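Local coordinates for protein cytosolic ACYL coenzyme A thioester hydrolase (PDB 2V1O) that hydrolyses long-chain fatty acyl-CoAs to free fatty acids and coenzyme A, this chain being the N-terminal of its two hotdog domains, at residues 20-25 and 66-71; 72-77 and 82-87; 109-112 and 116-119. All blocks are in the same frame, centred on the assembly; numbering follows the deposited sequence.

Contact 1 (20-25 and 66-71); sequences GTILKM and EVAHVS
Met25 on the helix meets Ala68 and Val70 on the strand, and it carries most of this contact. The interaction is wholly apolar. The methyl CE of Met25 lies 3.4 Å from CB of Ala68, tighter than usual for two carbons. The same CE of Met25 is 3.6 Å from CG2 of Val70, so one methyl group touches both strand residues. The sulfur follows behind it, with SD of Met25 3.9 Å from Ala68 CB. Nearer the helix, CB of Met25 sits 4.0 Å from CG2 of Val70. The Met25 chain runs out with CG anti to the carbonyl carbon, then bends at its last torsion (chi3 -42°). This bend sets the terminal methyl beside both strand side chains. Val70 offers CG2 to the side chain of Met25, while its CG1 stands 3.9 Å from the backbone O of Met25.

One turn earlier on the helix, Ile22 makes a marginal contact. CD1 of Ile22 comes to 4.5 Å from Ala68 CB. Ile22 also touches bound coenzyme A, so it joins this core to the ligand pocket.

In the hotdog fold a long helix, the sausage, is wrapped by an antiparallel sheet, the bun. Here 20-25 belongs to helix 19-38, and residues 67-71 belong to one strand of that sheet. The axes of 20-25 and 67-71 come within 10.1 Å, at 36° between their directions. No hydrogen bond crosses between the segments.

The surroundings close the core. Met62 touches both Ile22 and Ala68, and Val86 of the next strand packs on Val70. Another side of the helix faces a second subunit, where Leu23 packs on Leu23 of that neighbouring chain. Gly20 N is hydrogen-bonded there to Glu27 of the same neighbouring subunit.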
loop_
_atom_site.group_PDB
_atom_site.type_symbol
_atom_site.label_atom_id
_atom_site.label_comp_id
_atom_site.label_asym_id
_atom_site.label_seq_id
_atom_site.Cartn_x
_atom_site.Cartn_y
_atom_site.Cartn_z
ATOM N N GLY A 20 8.027 1.798 13.685
ATOM C CA GLY A 20 7.337 0.644 13.102
ATOM C C GLY A 20 7.778 0.345 11.674
ATOM O O GLY A 20 7.870 -0.818 11.283
ATOM N N THR A 21 8.045 1.402 10.905
ATOM C CA THR A 21 8.514 1.285 9.513
ATOM C C THR A 21 9.841 0.523 9.445
ATOM O O THR A 21 10.014 -0.399 8.635
ATOM C CB THR A 21 8.695 2.686 8.884
ATOM O OG1 THR A 21 7.433 3.369 8.884
ATOM C CG2 THR A 21 9.242 2.594 7.449
ATOM N N ILE A 22 10.765 0.928 10.307
ATOM C CA ILE A 22 12.089 0.320 10.404
ATOM C C ILE A 22 12.010 -1.113 10.959
ATOM O O ILE A 22 12.688 -2.021 10.465
ATOM C CB ILE A 22 13.050 1.219 11.214
ATOM C CG1 ILE A 22 13.173 2.616 10.561
ATOM C CG2 ILE A 22 14.447 0.556 11.387
ATOM C CD1 ILE A 22 13.675 2.631 9.105
ATOM N N LEU A 23 11.171 -1.317 11.970
ATOM C CA LEU A 23 10.962 -2.666 12.516
ATOM C C LEU A 23 10.505 -3.631 11.426
ATOM O O LEU A 23 10.995 -4.767 11.335
ATOM C CB LEU A 23 9.962 -2.638 13.674
ATOM C CG LEU A 23 10.470 -2.047 14.997
ATOM C CD1 LEU A 23 9.327 -1.895 15.985
ATOM C CD2 LEU A 23 11.603 -2.887 15.603
ATOM N N LYS A 24 9.570 -3.171 10.599
ATOM C CA LYS A 24 9.101 -3.959 9.470
ATOM C C LYS A 24 10.255 -4.334 8.507
ATOM O O LYS A 24 10.371 -5.499 8.100
ATOM C CB LYS A 24 7.974 -3.232 8.737
ATOM C CG LYS A 24 7.389 -4.036 7.593
ATOM C CD LYS A 24 5.987 -3.536 7.243
ATOM C CE LYS A 24 5.756 -3.481 5.743
ATOM N NZ LYS A 24 5.746 -4.816 5.077
ATOM N N MET A 25 11.103 -3.363 8.169
ATOM C CA MET A 25 12.223 -3.611 7.241
ATOM C C MET A 25 13.234 -4.583 7.855
ATOM O O MET A 25 13.783 -5.441 7.175
ATOM C CB MET A 25 12.944 -2.308 6.885
ATOM C CG MET A 25 12.133 -1.291 6.059
ATOM S SD MET A 25 13.225 0.025 5.444
ATOM C CE MET A 25 14.225 0.287 6.903
ATOM N N GLU A 66 15.542 10.230 2.964
ATOM C CA GLU A 66 16.773 9.494 3.275
ATOM C C GLU A 66 16.606 8.028 2.877
ATOM O O GLU A 66 15.477 7.539 2.755
ATOM C CB GLU A 66 17.163 9.661 4.748
ATOM C CG GLU A 66 17.492 11.115 5.077
ATOM C CD GLU A 66 17.930 11.357 6.511
ATOM O OE1 GLU A 66 17.529 10.598 7.424
ATOM O OE2 GLU A 66 18.676 12.339 6.719
ATOM N N VAL A 67 17.730 7.352 2.643
ATOM C CA VAL A 67 17.720 5.959 2.214
ATOM C C VAL A 67 18.050 5.082 3.412
ATOM O O VAL A 67 19.101 5.241 4.039
ATOM C CB VAL A 67 18.737 5.673 1.078
ATOM C CG1 VAL A 67 18.810 4.161 0.794
ATOM C CG2 VAL A 67 18.387 6.461 -0.195
ATOM N N ALA A 68 17.132 4.173 3.722
ATOM C CA ALA A 68 17.344 3.156 4.743
ATOM C C ALA A 68 18.120 1.987 4.133
ATOM O O ALA A 68 17.686 1.399 3.143
ATOM C CB ALA A 68 16.015 2.685 5.273
ATOM N N HIS A 69 19.277 1.683 4.707
ATOM C CA HIS A 69 20.085 0.532 4.301
ATOM C C HIS A 69 19.925 -0.541 5.363
ATOM O O HIS A 69 20.215 -0.289 6.522
ATOM C CB HIS A 69 21.568 0.913 4.221
ATOM C CG HIS A 69 21.936 1.733 3.023
ATOM N ND1 HIS A 69 21.712 3.092 2.948
ATOM C CD2 HIS A 69 22.569 1.395 1.874
ATOM C CE1 HIS A 69 22.161 3.547 1.792
ATOM N NE2 HIS A 69 22.691 2.539 1.126
ATOM N N VAL A 70 19.470 -1.731 4.972
ATOM C CA VAL A 70 19.262 -2.831 5.924
ATOM C C VAL A 70 20.115 -4.036 5.532
ATOM O O VAL A 70 20.057 -4.516 4.393
ATOM C CB VAL A 70 17.759 -3.221 6.043
ATOM C CG1 VAL A 70 17.577 -4.367 7.041
ATOM C CG2 VAL A 70 16.927 -2.027 6.466
ATOM N N SER A 71 20.923 -4.506 6.473
ATOM C CA SER A 71 21.824 -5.620 6.223
ATOM C C SER A 71 21.712 -6.650 7.345
ATOM O O SER A 71 21.601 -6.295 8.514
ATOM C CB SER A 71 23.260 -5.117 6.063
ATOM O OG SER A 71 23.729 -4.508 7.254
#

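Contact 2 (72-77 and 82-87); sequences AEITYT and VEVQVH
Thr75 has OG1 between its backbone N and carbonyl carbon (chi1 51°), and Glu83 has CG anti to its own N (chi1 -174°). These torsions bring the hydroxyl and the carboxylate together. Thr75 OG1 donates to Glu83 OE1 at 2.6 Å, meeting the oxygen from above the carboxylate plane, 44° out of it. OE2 of Glu83 takes part in a salt bridge with Arg139, so each carboxylate oxygen has a partner. The methyl CG2 of Thr75 lies 3.4 Å from CD of Gln85, the two side chains crossing at about a right angle. A water lies near both Gln85 OE1 and Glu73 OE1.

The face with Ala72, Ile74, Val82, Val84 and Val86 is mostly apolar, with Thr77 at its end. Ile74 CG2 reaches Val82 CG1 at 3.7 Å, and Ala72 CB reaches Val84 CG1 at 3.9 Å. Helix 19-38 packs on this face through Ile33, His37 and Cys38.

Glu73 N to Gln85 O and Gln85 N to Glu73 O are both 2.9 Å. Between Ile74 and Tyr76 the register slips by one residue. Thr75 N bonds to Glu83 O, and Glu83 N to Tyr76 O. Thr75 and Tyr76 thus both face Glu83: a classic beta bulge in an antiparallel hairpin of the hotdog sheet.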
loop_
_atom_site.group_PDB
_atom_site.type_symbol
_atom_site.label_atom_id
_atom_site.label_comp_id
_atom_site.label_asym_id
_atom_site.label_seq_id
_atom_site.Cartn_x
_atom_site.Cartn_y
_atom_site.Cartn_z
ATOM N N ALA A 72 21.746 -7.924 6.970
ATOM C CA ALA A 72 21.517 -9.017 7.905
ATOM C C ALA A 72 22.626 -10.052 7.829
ATOM O O ALA A 72 23.243 -10.258 6.775
ATOM C CB ALA A 72 20.186 -9.681 7.618
ATOM N N GLU A 73 22.855 -10.717 8.951
ATOM C CA GLU A 73 23.850 -11.782 9.021
ATOM C C GLU A 73 23.360 -12.843 10.002
ATOM O O GLU A 73 22.898 -12.508 11.087
ATOM C CB GLU A 73 25.198 -11.210 9.477
ATOM C CG GLU A 73 26.254 -12.267 9.799
ATOM C CD GLU A 73 27.623 -11.694 10.131
ATOM O OE1 GLU A 73 27.718 -10.571 10.679
ATOM O OE2 GLU A 73 28.619 -12.390 9.849
ATOM N N ILE A 74 23.453 -14.113 9.609
ATOM C CA ILE A 74 23.170 -15.214 10.525
ATOM C C ILE A 74 24.405 -15.399 11.402
ATOM O O ILE A 74 25.497 -15.674 10.901
ATOM C CB ILE A 74 22.834 -16.542 9.796
ATOM C CG1 ILE A 74 21.555 -16.394 8.961
ATOM C CG2 ILE A 74 22.710 -17.700 10.821
ATOM C CD1 ILE A 74 21.333 -17.529 7.942
ATOM N N THR A 75 24.217 -15.244 12.706
ATOM C CA THR A 75 25.328 -15.234 13.649
ATOM C C THR A 75 25.378 -16.489 14.515
ATOM O O THR A 75 26.403 -16.783 15.138
ATOM C CB THR A 75 25.287 -13.966 14.514
ATOM O OG1 THR A 75 23.980 -13.819 15.089
ATOM C CG2 THR A 75 25.594 -12.750 13.646
ATOM N N TYR A 76 24.267 -17.228 14.550
ATOM C CA TYR A 76 24.208 -18.498 15.272
ATOM C C TYR A 76 23.077 -19.384 14.761
ATOM O O TYR A 76 22.043 -18.886 14.289
ATOM C CB TYR A 76 24.049 -18.270 16.792
ATOM C CG TYR A 76 24.191 -19.537 17.609
ATOM C CD1 TYR A 76 25.443 -20.124 17.808
ATOM C CD2 TYR A 76 23.073 -20.168 18.154
ATOM C CE1 TYR A 76 25.579 -21.290 18.535
ATOM C CE2 TYR A 76 23.200 -21.341 18.885
ATOM C CZ TYR A 76 24.458 -21.891 19.073
ATOM O OH TYR A 76 24.596 -23.051 19.784
ATOM N N THR A 77 23.283 -20.697 14.844
ATOM C CA THR A 77 22.190 -21.654 14.670
ATOM C C THR A 77 22.206 -22.691 15.797
ATOM O O THR A 77 23.268 -23.204 16.173
ATOM C CB THR A 77 22.214 -22.370 13.285
ATOM O OG1 THR A 77 23.413 -23.151 13.148
ATOM C CG2 THR A 77 22.087 -21.368 12.124
ATOM N N VAL A 82 17.454 -20.014 14.440
ATOM C CA VAL A 82 18.439 -19.189 13.739
ATOM C C VAL A 82 18.499 -17.820 14.402
ATOM O O VAL A 82 17.466 -17.170 14.583
ATOM C CB VAL A 82 18.034 -18.980 12.247
ATOM C CG1 VAL A 82 19.082 -18.115 11.485
ATOM C CG2 VAL A 82 17.801 -20.318 11.544
ATOM N N GLU A 83 19.705 -17.383 14.757
ATOM C CA GLU A 83 19.901 -16.032 15.265
ATOM C C GLU A 83 20.386 -15.141 14.125
ATOM O O GLU A 83 21.331 -15.495 13.410
ATOM C CB GLU A 83 20.906 -16.020 16.419
ATOM C CG GLU A 83 21.041 -14.665 17.095
ATOM C CD GLU A 83 22.310 -14.547 17.928
ATOM O OE1 GLU A 83 23.395 -14.882 17.408
ATOM O OE2 GLU A 83 22.213 -14.129 19.103
ATOM N N VAL A 84 19.725 -13.998 13.955
ATOM C CA VAL A 84 20.065 -13.052 12.887
ATOM C C VAL A 84 20.325 -11.678 13.490
ATOM O O VAL A 84 19.522 -11.176 14.285
ATOM C CB VAL A 84 18.928 -12.937 11.811
ATOM C CG1 VAL A 84 19.333 -11.955 10.703
ATOM C CG2 VAL A 84 18.551 -14.321 11.216
ATOM N N GLN A 85 21.464 -11.090 13.132
ATOM C CA GLN A 85 21.774 -9.722 13.505
ATOM C C GLN A 85 21.497 -8.817 12.321
ATOM O O GLN A 85 21.936 -9.092 11.197
ATOM C CB GLN A 85 23.229 -9.583 13.940
ATOM C CG GLN A 85 23.538 -10.283 15.247
ATOM C CD GLN A 85 24.976 -10.095 15.694
ATOM O OE1 GLN A 85 25.749 -9.359 15.074
ATOM N NE2 GLN A 85 25.344 -10.775 16.775
ATOM N N VAL A 86 20.764 -7.741 12.578
ATOM C CA VAL A 86 20.374 -6.809 11.521
ATOM C C VAL A 86 20.883 -5.407 11.844
ATOM O O VAL A 86 20.739 -4.938 12.983
ATOM C CB VAL A 86 18.839 -6.775 11.330
ATOM C CG1 VAL A 86 18.439 -5.745 10.244
ATOM C CG2 VAL A 86 18.323 -8.171 10.970
ATOM N N HIS A 87 21.497 -4.761 10.851
ATOM C CA HIS A 87 21.967 -3.370 10.984
ATOM C C HIS A 87 21.167 -2.468 10.070
ATOM O O HIS A 87 21.001 -2.769 8.887
ATOM C CB HIS A 87 23.451 -3.224 10.618
ATOM C CG HIS A 87 24.393 -3.727 11.665
ATOM N ND1 HIS A 87 24.450 -5.052 12.037
ATOM C CD2 HIS A 87 25.331 -3.088 12.404
ATOM C CE1 HIS A 87 25.371 -5.207 12.971
ATOM N NE2 HIS A 87 25.923 -4.031 13.209
HETATM O O HOH W 1 26.252 -8.611 12.131
#

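Contact 3 (109-112 and 116-119); sequences VPLS and VDKV. With COA (coenzyme A), chain G.
Val119 packs against Val109 and Leu111. Its CB carries CG1 anti to the backbone N (chi1 169°) and CG2 beside that N. Both methyls touch Val109. CG1 of Val119 lies 3.7 Å from CG1 of Val109 and equally far from C5B, the exocyclic carbon of the coenzyme A ribose. CG2 of Val119 also meets CD2 of Leu111, at 3.8 Å. The same Leu111 CD2 is in contact with the CEP methyl of the coenzyme. Val109 adds its other branch, with CG2 of Val109 3.2 Å from the ribose oxygen O4B of the ligand. Three apolar side chains thus touch the ribose and pantetheine parts of the bound coenzyme A. All three belong to its pocket.

The segments lie on the last strand of the hotdog sheet in chain order, 98-112, and on the loop that leads to helix 130-146. The chain turns back after Ser112, so that 116-119 runs beside the strand end. A single bridge joins Leu111 and Val119. Ser112 N donates to Lys118 O at 2.8 Å, with an N-H...O angle of 167°. A water adds a second link: it donates to Ser112 O and accepts from Asp117 N.

The side chains of Ser112 and Lys118 touch through their CB atoms, 3.8 Å apart. Their polar ends share a partner in Glu44. Ser112 OG is hydrogen-bonded to one carboxylate oxygen of Glu44, and Lys118 NZ forms a salt bridge with the other. Asp117 packs on Pro61 of a second subunit.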
loop_
_atom_site.group_PDB
_atom_site.type_symbol
_atom_site.label_atom_id
_atom_site.label_comp_id
_atom_site.label_asym_id
_atom_site.label_seq_id
_atom_site.Cartn_x
_atom_site.Cartn_y
_atom_site.Cartn_z
ATOM N N VAL A 109 12.478 -19.604 13.647
ATOM C CA VAL A 109 12.308 -21.046 13.717
ATOM C C VAL A 109 11.682 -21.511 12.389
ATOM O O VAL A 109 10.663 -20.967 11.971
ATOM C CB VAL A 109 11.413 -21.440 14.924
ATOM C CG1 VAL A 109 11.156 -22.941 14.953
ATOM C CG2 VAL A 109 12.037 -20.961 16.258
ATOM N N PRO A 110 12.296 -22.504 11.716
ATOM C CA PRO A 110 11.709 -22.968 10.458
ATOM C C PRO A 110 10.485 -23.853 10.674
ATOM O O PRO A 110 10.529 -24.803 11.466
ATOM C CB PRO A 110 12.841 -23.769 9.801
ATOM C CG PRO A 110 13.679 -24.255 10.949
ATOM C CD PRO A 110 13.543 -23.224 12.053
ATOM N N LEU A 111 9.411 -23.528 9.962
ATOM C CA LEU A 111 8.184 -24.319 9.999
ATOM C C LEU A 111 7.905 -24.910 8.632
ATOM O O LEU A 111 7.951 -24.201 7.624
ATOM C CB LEU A 111 7.000 -23.463 10.453
ATOM C CG LEU A 111 7.125 -22.766 11.820
ATOM C CD1 LEU A 111 5.879 -21.942 12.117
ATOM C CD2 LEU A 111 7.377 -23.782 12.928
ATOM N N SER A 112 7.627 -26.212 8.609
ATOM C CA SER A 112 7.294 -26.922 7.377
ATOM C C SER A 112 6.120 -26.269 6.638
ATOM O O SER A 112 5.143 -25.823 7.254
ATOM C CB SER A 112 6.977 -28.386 7.687
ATOM O OG SER A 112 6.584 -29.085 6.520
ATOM N N VAL A 116 1.728 -28.395 9.007
ATOM C CA VAL A 116 1.541 -27.112 9.695
ATOM C C VAL A 116 2.078 -27.108 11.128
ATOM O O VAL A 116 1.813 -28.022 11.925
ATOM C CB VAL A 116 0.083 -26.532 9.616
ATOM C CG1 VAL A 116 -0.632 -26.948 8.317
ATOM C CG2 VAL A 116 -0.731 -26.867 10.850
ATOM N N ASP A 117 2.846 -26.060 11.419
ATOM C CA ASP A 117 3.522 -25.864 12.704
ATOM C C ASP A 117 4.569 -26.938 13.043
ATOM O O ASP A 117 4.989 -27.049 14.197
ATOM C CB ASP A 117 2.509 -25.683 13.850
ATOM C CG ASP A 117 1.717 -24.382 13.745
ATOM O OD1 ASP A 117 2.263 -23.375 13.243
ATOM O OD2 ASP A 117 0.544 -24.365 14.180
ATOM N N LYS A 118 4.995 -27.713 12.043
ATOM C CA LYS A 118 6.099 -28.656 12.229
ATOM C C LYS A 118 7.424 -27.910 12.227
ATOM O O LYS A 118 7.813 -27.323 11.218
ATOM C CB LYS A 118 6.129 -29.747 11.154
ATOM C CG LYS A 118 7.192 -30.810 11.421
ATOM C CD LYS A 118 7.444 -31.698 10.212
ATOM C CE LYS A 118 8.437 -32.804 10.546
ATOM N NZ LYS A 118 8.736 -33.650 9.358
ATOM N N VAL A 119 8.108 -27.960 13.364
ATOM C CA VAL A 119 9.414 -27.326 13.542
ATOM C C VAL A 119 10.494 -28.232 12.944
ATOM O O VAL A 119 10.534 -29.446 13.224
ATOM C CB VAL A 119 9.695 -27.077 15.046
ATOM C CG1 VAL A 119 11.152 -26.661 15.285
ATOM C CG2 VAL A 119 8.730 -26.043 15.611
HETATM N N1A COA G . 12.635 -17.322 20.949
HETATM C C2A COA G . 13.704 -18.060 20.496
HETATM N N3A COA G . 13.546 -19.406 20.256
HETATM C C4A COA G . 12.335 -19.987 20.465
HETATM C C5A COA G . 11.240 -19.261 20.913
HETATM C C6A COA G . 11.397 -17.908 21.156
HETATM N N6A COA G . 10.383 -17.172 21.608
HETATM N N7A COA G . 10.185 -20.110 21.023
HETATM C C8A COA G . 10.594 -21.343 20.657
HETATM N N9A COA G . 11.917 -21.275 20.311
HETATM C C1B COA G . 12.746 -22.318 19.707
HETATM C C2B COA G . 13.175 -23.362 20.727
HETATM O O2B COA G . 14.262 -22.902 21.498
HETATM C C3B COA G . 13.480 -24.542 19.817
HETATM O O3B COA G . 14.793 -24.486 19.291
HETATM P P3B COA G . 15.973 -25.432 19.854
HETATM O O7A COA G . 16.279 -24.979 21.244
HETATM O O8A COA G . 15.476 -26.858 19.868
HETATM O O9A COA G . 17.180 -25.275 18.963
HETATM C C4B COA G . 12.505 -24.353 18.656
HETATM O O4B COA G . 12.017 -23.026 18.735
HETATM C C5B COA G . 11.344 -25.341 18.684
HETATM O O5B COA G . 10.762 -25.397 19.967
HETATM P P1A COA G . 9.404 -26.228 20.160
HETATM O O1A COA G . 9.480 -27.495 19.354
HETATM O O2A COA G . 9.196 -26.454 21.641
HETATM O O3A COA G . 8.226 -25.310 19.559
HETATM P P2A COA G . 7.386 -24.225 20.392
HETATM O O4A COA G . 8.226 -23.521 21.429
HETATM O O5A COA G . 6.126 -24.826 20.972
HETATM O O6A COA G . 6.954 -23.214 19.224
HETATM C CBP COA G . 7.243 -21.465 17.604
HETATM C CCP COA G . 7.924 -22.359 18.640
HETATM C CDP COA G . 8.217 -20.352 17.201
HETATM C CEP COA G . 6.957 -22.341 16.384
HETATM C CAP COA G . 5.955 -20.893 18.214
HETATM O OAP COA G . 6.228 -20.150 19.386
HETATM C C9P COA G . 5.175 -20.039 17.244
HETATM O O9P COA G . 4.437 -20.649 16.228
HETATM N N8P COA G . 5.229 -18.725 17.417
HETATM C C7P COA G . 4.683 -17.792 16.447
HETATM C C6P COA G . 5.621 -17.599 15.255
HETATM C C5P COA G . 5.013 -16.592 14.304
HETATM O O5P COA G . 4.019 -16.914 13.629
HETATM N N4P COA G . 5.599 -15.393 14.254
HETATM C C3P COA G . 4.925 -14.185 13.783
HETATM C C2P COA G . 3.713 -13.770 14.646
HETATM S S1P COA G . 2.963 -12.338 13.839
HETATM O O HOH W 2 3.818 -24.488 9.352
#

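In the fold
The three contacts come in series along the chain, and all reach the same antiparallel sheet. Contacts 1 and 2 share strand 67-77. Their centres are 16 Å apart and they touch: Ser71 O is probably hydrogen-bonded to His87 N. Contact 3 joins the end of strand 98-112, the sheet neighbour of strand 82-91, to the loop after it. Its centre is 19 Å from that of contact 2 and 27 Å from that of contact 1. Contacts 1 and 3 stand on opposite sides of the chain's centre. Contact 1 holds one residue of a coenzyme A pocket and contact 3 holds three of another, so one hotdog domain contributes to ligand binding at two places.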